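Local coordinates for protein alpha-amylase G-6 (Bacillus halodurans, PDB 2C3H) that probably binds starch as a family 26 carbohydrate-binding module, one domain of a longer amylase, and has glucose bound at its surface, at residues 24-29 / 59-64. Residues are numbered along the deposited sequence; the frame is centred on the assembly and turned at random.
Sequences YYDTNP and SVRLLF. With GLC (alpha-D-glucopyranose), chain I.
Backbone hydrogen bonds pair Y25 with R61 in both directions, Y25 N to R61 O at 2.8 Å and R61 N to Y25 O at 2.9 Å; N28 and S59 form a second such antiparallel pair. The register slips by one residue between them, a beta bulge between Y25 and N28, where the chain turns a corner at D26 (phi 50°). A water links the two segments, donating to D26 O and lying 2.7 Å from S59 OG. Strand 21-28 edges a three-stranded antiparallel sheet in this starch-binding module, with 59-65 in the middle.

With CG between the backbone N and the carbonyl carbon (chi1 61°), the Y25 ring lies across R61 CB, a CH-pi contact 4.0 Å from the centroid and offset toward the rim; glucose C6 lies over the centre of the opposite face. L63 CD1 meets the ring edge in plane, 3.7 Å from Y25 CE1. Y25 OH is hydrogen-bonded to G79 N, and the ring probably serves as a platform for the sugar, consistent with starch binding. Replacing Y25 by an alanine is likely to uncover R61 CB, remove the flat surface beneath the glucose and leave G79 N without its hydroxyl partner.

R61 NH2 and D26 OD2 form a salt bridge, guanidinium and carboxylate planes 88° apart; its 2.4 Å length is doubtful. Among apolar groups, T27 CG2 lies beside V60 CG2, which also reaches Y24 CB.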
# COMPACT_ATOMS: atom_id res chain seq x y z
N TYR A 24 3.99 3.90 3.83
CA TYR A 24 2.89 4.63 4.46
C TYR A 24 3.36 5.63 5.50
O TYR A 24 4.36 5.42 6.14
CB TYR A 24 1.87 3.64 5.06
CG TYR A 24 2.45 2.65 6.07
CD1 TYR A 24 2.91 1.38 5.65
CD2 TYR A 24 2.48 2.96 7.44
CE1 TYR A 24 3.41 0.49 6.55
CE2 TYR A 24 2.99 2.07 8.37
CZ TYR A 24 3.46 0.84 7.93
OH TYR A 24 3.94 -0.05 8.86
N TYR A 25 2.63 6.73 5.68
CA TYR A 25 3.01 7.74 6.66
C TYR A 25 1.70 8.40 7.05
O TYR A 25 0.64 7.96 6.57
CB TYR A 25 4.01 8.74 6.07
CG TYR A 25 3.48 9.51 4.87
CD1 TYR A 25 3.41 8.91 3.60
CD2 TYR A 25 3.03 10.83 5.00
CE1 TYR A 25 2.92 9.62 2.47
CE2 TYR A 25 2.52 11.55 3.87
CZ TYR A 25 2.49 10.92 2.62
OH TYR A 25 1.99 11.55 1.52
N ASP A 26 1.78 9.44 7.90
CA ASP A 26 0.62 10.05 8.53
C ASP A 26 -0.28 9.02 9.18
O ASP A 26 -1.51 9.13 9.07
CB ASP A 26 -0.23 10.79 7.49
CG ASP A 26 0.29 12.16 7.16
OD1 ASP A 26 1.47 12.47 7.48
OD2 ASP A 26 -0.43 12.99 6.53
N THR A 27 0.29 8.00 9.83
CA THR A 27 -0.55 7.02 10.51
C THR A 27 -1.36 7.69 11.62
O THR A 27 -0.87 8.59 12.35
CB THR A 27 0.21 5.78 11.03
OG1 THR A 27 1.31 6.18 11.85
CG2 THR A 27 0.87 5.01 9.90
N ASN A 28 -2.61 7.28 11.71
CA ASN A 28 -3.48 7.68 12.79
C ASN A 28 -4.29 6.48 13.27
O ASN A 28 -5.07 5.88 12.50
CB ASN A 28 -4.40 8.81 12.36
CG ASN A 28 -5.17 9.38 13.53
OD1 ASN A 28 -4.62 9.52 14.62
ND2 ASN A 28 -6.45 9.70 13.31
N PRO A 29 -4.11 6.11 14.54
CA PRO A 29 -3.14 6.74 15.42
C PRO A 29 -1.68 6.41 15.07
O PRO A 29 -1.39 5.48 14.31
CB PRO A 29 -3.51 6.15 16.80
CG PRO A 29 -4.93 5.65 16.61
CD PRO A 29 -4.89 5.07 15.23
N SER A 59 -6.48 5.43 10.00
CA SER A 59 -6.20 6.09 8.73
C SER A 59 -4.67 6.16 8.45
O SER A 59 -3.84 6.07 9.38
CB SER A 59 -6.85 7.47 8.68
OG SER A 59 -6.07 8.41 9.40
N VAL A 60 -4.35 6.33 7.16
CA VAL A 60 -3.01 6.30 6.62
C VAL A 60 -2.96 7.04 5.26
O VAL A 60 -3.98 7.15 4.57
CB VAL A 60 -2.51 4.81 6.51
CG1 VAL A 60 -2.50 4.29 5.08
CG2 VAL A 60 -1.17 4.65 7.13
N ARG A 61 -1.78 7.58 4.93
CA ARG A 61 -1.43 7.92 3.54
C ARG A 61 -0.42 6.89 3.04
O ARG A 61 0.54 6.50 3.76
CB ARG A 61 -0.87 9.34 3.41
CG ARG A 61 -1.93 10.40 3.67
CD ARG A 61 -1.51 11.84 3.34
NE ARG A 61 -2.69 12.71 3.34
CZ ARG A 61 -3.20 13.26 4.45
NH1 ARG A 61 -4.27 14.02 4.35
NH2 ARG A 61 -2.66 13.05 5.66
N LEU A 62 -0.66 6.40 1.83
CA LEU A 62 0.17 5.31 1.36
C LEU A 62 0.61 5.43 -0.10
O LEU A 62 -0.10 5.99 -0.95
CB LEU A 62 -0.49 3.95 1.67
CG LEU A 62 -1.78 3.63 0.90
CD1 LEU A 62 -1.62 2.93 -0.50
CD2 LEU A 62 -2.68 2.83 1.82
N LEU A 63 1.77 4.85 -0.39
CA LEU A 63 2.20 4.73 -1.77
C LEU A 63 2.59 3.28 -2.00
O LEU A 63 3.14 2.63 -1.10
CB LEU A 63 3.40 5.63 -2.04
CG LEU A 63 3.11 7.12 -2.10
CD1 LEU A 63 3.21 7.73 -0.64
CD2 LEU A 63 4.00 7.82 -3.10
N PHE A 64 2.35 2.78 -3.21
CA PHE A 64 2.92 1.49 -3.62
C PHE A 64 4.26 1.72 -4.33
O PHE A 64 4.42 2.73 -5.04
CB PHE A 64 1.95 0.72 -4.51
CG PHE A 64 0.54 0.62 -3.93
CD1 PHE A 64 0.24 -0.32 -2.91
CD2 PHE A 64 -0.47 1.48 -4.38
CE1 PHE A 64 -1.07 -0.44 -2.38
CE2 PHE A 64 -1.81 1.40 -3.82
CZ PHE A 64 -2.10 0.44 -2.83
C1 GLC I . 6.02 10.35 0.02
C2 GLC I . 5.05 11.30 -0.64
C3 GLC I . 5.33 12.72 -0.21
C4 GLC I . 5.38 12.79 1.32
C5 GLC I . 6.45 11.86 1.86
C6 GLC I . 6.41 11.82 3.37
O2 GLC I . 5.24 11.23 -2.02
O3 GLC I . 4.31 13.53 -0.78
O4 GLC I . 5.64 14.09 1.77
O5 GLC I . 6.23 10.54 1.40
O6 GLC I . 7.21 10.76 3.84
O HOH W 1 -4.02 10.06 8.65